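Local atomic coordinates of uncharacterized CONSERVED DOMAIN PROTEIN (Vibrio cholerae, PDB entry 3LKV), a protein that probably serves as the substrate-binding component of an ABC transporter, with a phenylalanine bound in its ligand pocket. Residues A[195-200]-A[210-215]; A[134-139]-A[235-240]. All blocks are in the same frame, centred on the assembly; numbering follows the deposited sequence.

Interaction 1 of 2, residues A[195-200]-A[210-215]; sequences DVIYAL and EGMIVA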
loop_
_atom_site.group_PDB
_atom_site.type_symbol
_atom_site.label_atom_id
_atom_site.label_comp_id
_atom_site.label_asym_id
_atom_site.label_seq_id
_atom_site.Cartn_x
_atom_site.Cartn_y
_atom_site.Cartn_z
ATOM N N ASP A 195 -10.419 40.581 6.016
ATOM C CA ASP A 195 -9.980 40.824 4.638
ATOM C C ASP A 195 -9.402 39.580 4.041
ATOM O O ASP A 195 -9.360 39.457 2.833
ATOM C CB ASP A 195 -8.976 41.980 4.557
ATOM C CG ASP A 195 -9.584 43.311 5.034
ATOM O OD1 ASP A 195 -10.611 43.685 4.467
ATOM O OD2 ASP A 195 -9.061 43.952 5.983
ATOM N N VAL A 196 -8.958 38.641 4.877
ATOM C CA VAL A 196 -8.387 37.381 4.389
ATOM C C VAL A 196 -8.471 36.383 5.516
ATOM O O VAL A 196 -8.418 36.775 6.671
ATOM C CB VAL A 196 -6.927 37.564 3.928
ATOM C CG1 VAL A 196 -6.046 38.171 5.052
ATOM C CG2 VAL A 196 -6.347 36.264 3.385
ATOM N N ILE A 197 -8.648 35.110 5.198
ATOM C CA ILE A 197 -8.622 34.070 6.195
ATOM C C ILE A 197 -7.241 33.385 6.112
ATOM O O ILE A 197 -6.772 33.008 5.004
ATOM C CB ILE A 197 -9.670 33.016 5.932
ATOM C CG1 ILE A 197 -11.088 33.628 5.771
ATOM C CG2 ILE A 197 -9.609 31.976 7.005
ATOM C CD1 ILE A 197 -11.627 34.214 6.995
ATOM N N TYR A 198 -6.604 33.257 7.261
ATOM C CA TYR A 198 -5.368 32.539 7.380
ATOM C C TYR A 198 -5.707 31.116 7.753
ATOM O O TYR A 198 -6.160 30.839 8.848
ATOM C CB TYR A 198 -4.492 33.171 8.466
ATOM C CG TYR A 198 -3.157 32.461 8.731
ATOM C CD1 TYR A 198 -2.294 32.172 7.705
ATOM C CD2 TYR A 198 -2.760 32.132 10.017
ATOM C CE1 TYR A 198 -1.078 31.582 7.929
ATOM C CE2 TYR A 198 -1.507 31.526 10.264
ATOM C CZ TYR A 198 -0.673 31.251 9.214
ATOM O OH TYR A 198 0.532 30.626 9.413
ATOM N N ALA A 199 -5.493 30.203 6.818
ATOM C CA ALA A 199 -5.778 28.802 7.067
ATOM C C ALA A 199 -4.480 28.220 7.670
ATOM O O ALA A 199 -3.499 28.016 6.970
ATOM C CB ALA A 199 -6.175 28.078 5.745
ATOM N N LEU A 200 -4.458 28.006 8.969
ATOM C CA LEU A 200 -3.224 27.587 9.588
ATOM C C LEU A 200 -3.007 26.066 9.609
ATOM O O LEU A 200 -3.846 25.266 9.159
ATOM C CB LEU A 200 -3.057 28.222 10.976
ATOM C CG LEU A 200 -4.116 28.136 12.017
ATOM C CD1 LEU A 200 -4.451 26.763 12.106
ATOM C CD2 LEU A 200 -3.614 28.654 13.350
ATOM N N GLU A 210 -12.141 22.313 2.439
ATOM C CA GLU A 210 -13.144 22.547 1.383
ATOM C C GLU A 210 -14.318 23.374 1.903
ATOM O O GLU A 210 -14.774 24.281 1.230
ATOM C CB GLU A 210 -13.614 21.240 0.719
ATOM C CG GLU A 210 -12.419 20.406 0.160
ATOM C CD GLU A 210 -12.715 19.574 -1.103
ATOM O OE1 GLU A 210 -13.490 20.043 -1.983
ATOM O OE2 GLU A 210 -12.128 18.461 -1.223
ATOM N N GLY A 211 -14.791 23.047 3.103
ATOM C CA GLY A 211 -15.870 23.790 3.723
ATOM C C GLY A 211 -15.437 25.209 4.096
ATOM O O GLY A 211 -16.217 26.169 3.966
HETATM N N MSE A 212 -14.193 25.362 4.544
HETATM C CA MSE A 212 -13.699 26.700 4.823
HETATM C C MSE A 212 -13.741 27.540 3.541
HETATM O O MSE A 212 -14.129 28.692 3.559
HETATM C CB MSE A 212 -12.298 26.686 5.402
HETATM C CG MSE A 212 -11.621 28.026 5.429
HETATM SE SE MSE A 212 -9.887 27.994 6.353
HETATM C CE MSE A 212 -10.600 28.072 8.218
ATOM N N ILE A 213 -13.350 26.944 2.438
ATOM C CA ILE A 213 -13.205 27.691 1.211
ATOM C C ILE A 213 -14.588 28.002 0.622
ATOM O O ILE A 213 -14.784 29.072 0.043
ATOM C CB ILE A 213 -12.218 26.986 0.225
ATOM C CG1 ILE A 213 -10.804 27.311 0.709
ATOM C CG2 ILE A 213 -12.421 27.451 -1.232
ATOM C CD1 ILE A 213 -9.735 26.520 0.135
ATOM N N VAL A 214 -15.546 27.113 0.855
ATOM C CA VAL A 214 -16.887 27.354 0.383
ATOM C C VAL A 214 -17.430 28.597 1.089
ATOM O O VAL A 214 -17.925 29.487 0.430
ATOM C CB VAL A 214 -17.838 26.126 0.583
ATOM C CG1 VAL A 214 -19.362 26.541 0.407
ATOM C CG2 VAL A 214 -17.483 25.026 -0.411
ATOM N N ALA A 215 -17.297 28.651 2.410
ATOM C CA ALA A 215 -17.717 29.809 3.183
ATOM C C ALA A 215 -16.943 31.095 2.781
ATOM O O ALA A 215 -17.558 32.168 2.669
ATOM C CB ALA A 215 -17.598 29.551 4.720
#
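The side chain of Met212, a selenomethionine in this crystal, reaches from helix 209-218 onto strand 196-199 and lays its SE atom over Ile197 and Ala199. SE is 3.8 Å from CB of Ala199 and 4.0 Å from CG2 of Ile197, so one heavy atom touches two residues that point to the same face of the strand. Met212 is extended as far as SE, with CG anti to the backbone N (chi1 167°), and this carries the selenium toward the sheet before the chain bends at chi3 (-80°). Ile197 meets it with the CG2 branch, crossing the selenomethionine side chain at a slant. Tyr198, between the two, points to the other face, where its hydroxyl is hydrogen-bonded to ND1 of His129. Helix 183-191 flanks the contact, its Thr187 touching Met212 and its Ile190 touching Ile197, while Val146 of the adjoining strand also packs on Met212. This is the helix-on-sheet packing of an alpha/beta lobe, and the side chain of Ile197 lies about 6 Å from a bound zinc ion. Nothing polar passes between the segments, so the helix is held here by dispersion and by burial of apolar surface, with no hydrogen bond to fix its register.

Interaction 2 of 2, residues A[134-139]-A[235-240]; sequences KEILPN and AIASLG
This is a small, wholly apolar contact between the C-terminal end of helix 126-136 and the start of strand 237-240, buried on one face of the mixed sheet: helix-on-sheet packing in an alpha/beta lobe, consistent with the periplasmic-binding-protein-like fold of the family. Ile136, in the last turn of the helix, does the touching on its side and uses two separate branches. Its CD1 methyl is 3.7 Å from CB of Ala237, the first residue of the strand, while its CG2 methyl is a looser 4.2 Å from CD1 of Ile236. The split follows from the torsions of Ile136: CG2 stands anti to the backbone N, and CG1 lies beside that N (chi1 -73°) with CD1 extended beyond it. Ile236 answers with the end of its longer branch, and the two isoleucine side chains extend in opposing senses, offset from one another. Ala237 contributes its single methyl, and CA of Ile136 is 8.8 Å from CA of Ala237. No hydrogen bond joins the segments. Directly after Ile136 the chain leaves helical geometry at Leu137. Val294 of helix 292-297 and Ile290 in the loop before it pack on Ile136, and that same helix supplies Arg297 for a salt bridge to Glu135. On the sheet side, strand 237-240 runs between the parallel strand 223-225 and the antiparallel edge strand 275-278.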
loop_
_atom_site.group_PDB
_atom_site.type_symbol
_atom_site.label_atom_id
_atom_site.label_comp_id
_atom_site.label_asym_id
_atom_site.label_seq_id
_atom_site.Cartn_x
_atom_site.Cartn_y
_atom_site.Cartn_z
ATOM N N LYS A 134 0.325 40.724 3.624
ATOM C CA LYS A 134 0.382 42.185 3.436
ATOM C C LYS A 134 0.933 42.585 2.056
ATOM O O LYS A 134 0.536 43.591 1.480
ATOM C CB LYS A 134 1.205 42.843 4.553
ATOM C CG LYS A 134 1.035 44.406 4.702
ATOM C CD LYS A 134 1.354 44.908 6.184
ATOM C CE LYS A 134 2.156 46.275 6.273
ATOM N NZ LYS A 134 3.407 46.121 7.160
ATOM N N GLU A 135 1.821 41.771 1.518
ATOM C CA GLU A 135 2.407 41.995 0.203
ATOM C C GLU A 135 1.421 41.720 -0.933
ATOM O O GLU A 135 1.358 42.473 -1.913
ATOM C CB GLU A 135 3.659 41.117 0.016
ATOM C CG GLU A 135 4.515 41.518 -1.186
ATOM C CD GLU A 135 5.638 40.511 -1.521
ATOM O OE1 GLU A 135 5.926 39.559 -0.760
ATOM O OE2 GLU A 135 6.224 40.667 -2.583
ATOM N N ILE A 136 0.681 40.635 -0.803
ATOM C CA ILE A 136 -0.305 40.224 -1.792
ATOM C C ILE A 136 -1.534 41.107 -1.739
ATOM O O ILE A 136 -2.152 41.318 -2.753
ATOM C CB ILE A 136 -0.773 38.747 -1.553
ATOM C CG1 ILE A 136 0.316 37.759 -1.960
ATOM C CG2 ILE A 136 -2.067 38.426 -2.315
ATOM C CD1 ILE A 136 0.089 36.364 -1.417
ATOM N N LEU A 137 -1.861 41.602 -0.541
ATOM C CA LEU A 137 -3.081 42.341 -0.250
ATOM C C LEU A 137 -2.705 43.545 0.595
ATOM O O LEU A 137 -2.880 43.512 1.815
ATOM C CB LEU A 137 -4.060 41.496 0.578
ATOM C CG LEU A 137 -4.677 40.251 -0.045
ATOM C CD1 LEU A 137 -5.290 39.375 1.027
ATOM C CD2 LEU A 137 -5.729 40.681 -1.073
ATOM N N PRO A 138 -2.226 44.632 -0.043
ATOM C CA PRO A 138 -1.604 45.726 0.724
ATOM C C PRO A 138 -2.563 46.513 1.596
ATOM O O PRO A 138 -2.127 47.215 2.488
ATOM C CB PRO A 138 -0.968 46.636 -0.353
ATOM C CG PRO A 138 -1.035 45.818 -1.670
ATOM C CD PRO A 138 -2.260 44.911 -1.488
ATOM N N ASN A 139 -3.855 46.402 1.350
ATOM C CA ASN A 139 -4.852 47.098 2.180
ATOM C C ASN A 139 -5.478 46.240 3.283
ATOM O O ASN A 139 -6.499 46.626 3.846
ATOM C CB ASN A 139 -5.963 47.655 1.294
ATOM C CG ASN A 139 -5.463 48.740 0.350
ATOM O OD1 ASN A 139 -5.563 48.605 -0.860
ATOM N ND2 ASN A 139 -4.890 49.794 0.906
ATOM N N ALA A 235 -7.319 28.151 -1.796
ATOM C CA ALA A 235 -6.602 29.277 -1.216
ATOM C C ALA A 235 -5.928 30.037 -2.372
ATOM O O ALA A 235 -5.483 29.437 -3.334
ATOM C CB ALA A 235 -5.546 28.796 -0.208
ATOM N N ILE A 236 -5.830 31.345 -2.281
ATOM C CA ILE A 236 -5.140 32.094 -3.346
ATOM C C ILE A 236 -3.613 31.931 -3.395
ATOM O O ILE A 236 -2.999 32.022 -4.456
ATOM C CB ILE A 236 -5.509 33.570 -3.311
ATOM C CG1 ILE A 236 -5.032 34.255 -2.041
ATOM C CG2 ILE A 236 -7.007 33.697 -3.470
ATOM C CD1 ILE A 236 -5.299 35.765 -2.067
ATOM N N ALA A 237 -3.009 31.649 -2.254
ATOM C CA ALA A 237 -1.590 31.557 -2.168
ATOM C C ALA A 237 -1.274 30.710 -0.961
ATOM O O ALA A 237 -2.103 30.602 -0.040
ATOM C CB ALA A 237 -0.997 32.920 -2.008
ATOM N N SER A 238 -0.074 30.149 -0.925
ATOM C CA SER A 238 0.391 29.457 0.273
ATOM C C SER A 238 1.880 29.485 0.379
ATOM O O SER A 238 2.579 29.625 -0.637
ATOM C CB SER A 238 -0.089 28.010 0.257
ATOM O OG SER A 238 0.470 27.326 -0.853
ATOM N N LEU A 239 2.394 29.315 1.590
ATOM C CA LEU A 239 3.840 29.207 1.768
ATOM C C LEU A 239 4.160 28.053 2.718
ATOM O O LEU A 239 4.491 28.255 3.888
ATOM C CB LEU A 239 4.427 30.539 2.257
ATOM C CG LEU A 239 5.940 30.621 2.368
ATOM C CD1 LEU A 239 6.541 30.529 0.962
ATOM C CD2 LEU A 239 6.384 31.904 3.092
ATOM N N GLY A 240 4.046 26.841 2.210
ATOM C CA GLY A 240 4.122 25.659 3.070
ATOM C C GLY A 240 5.365 24.826 2.848
ATOM O O GLY A 240 6.100 25.016 1.874
#

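Coming from the N terminus, the chain first reaches 134-139 at the end of helix 126-136, and interaction 2 closes a long loop when 235-240 returns to it, 96 residues on. Interaction 1 lies within that loop and is a far shorter closure: strand 196-199 leads through helix 203-207 into helix 209-218, which folds back on it. Both contacts attach helices to the same mixed sheet, their centres about 13 Å apart: interaction 1 fastens helix 209-218 to strand 196-199, and interaction 2 the end of helix 126-136 to strand 237-240 on the other face. They touch directly: Val196 CB lies 3.8 Å from Leu137 CD1, and Ile213 CD1 packs 3.5 Å from the backbone N of Ala235.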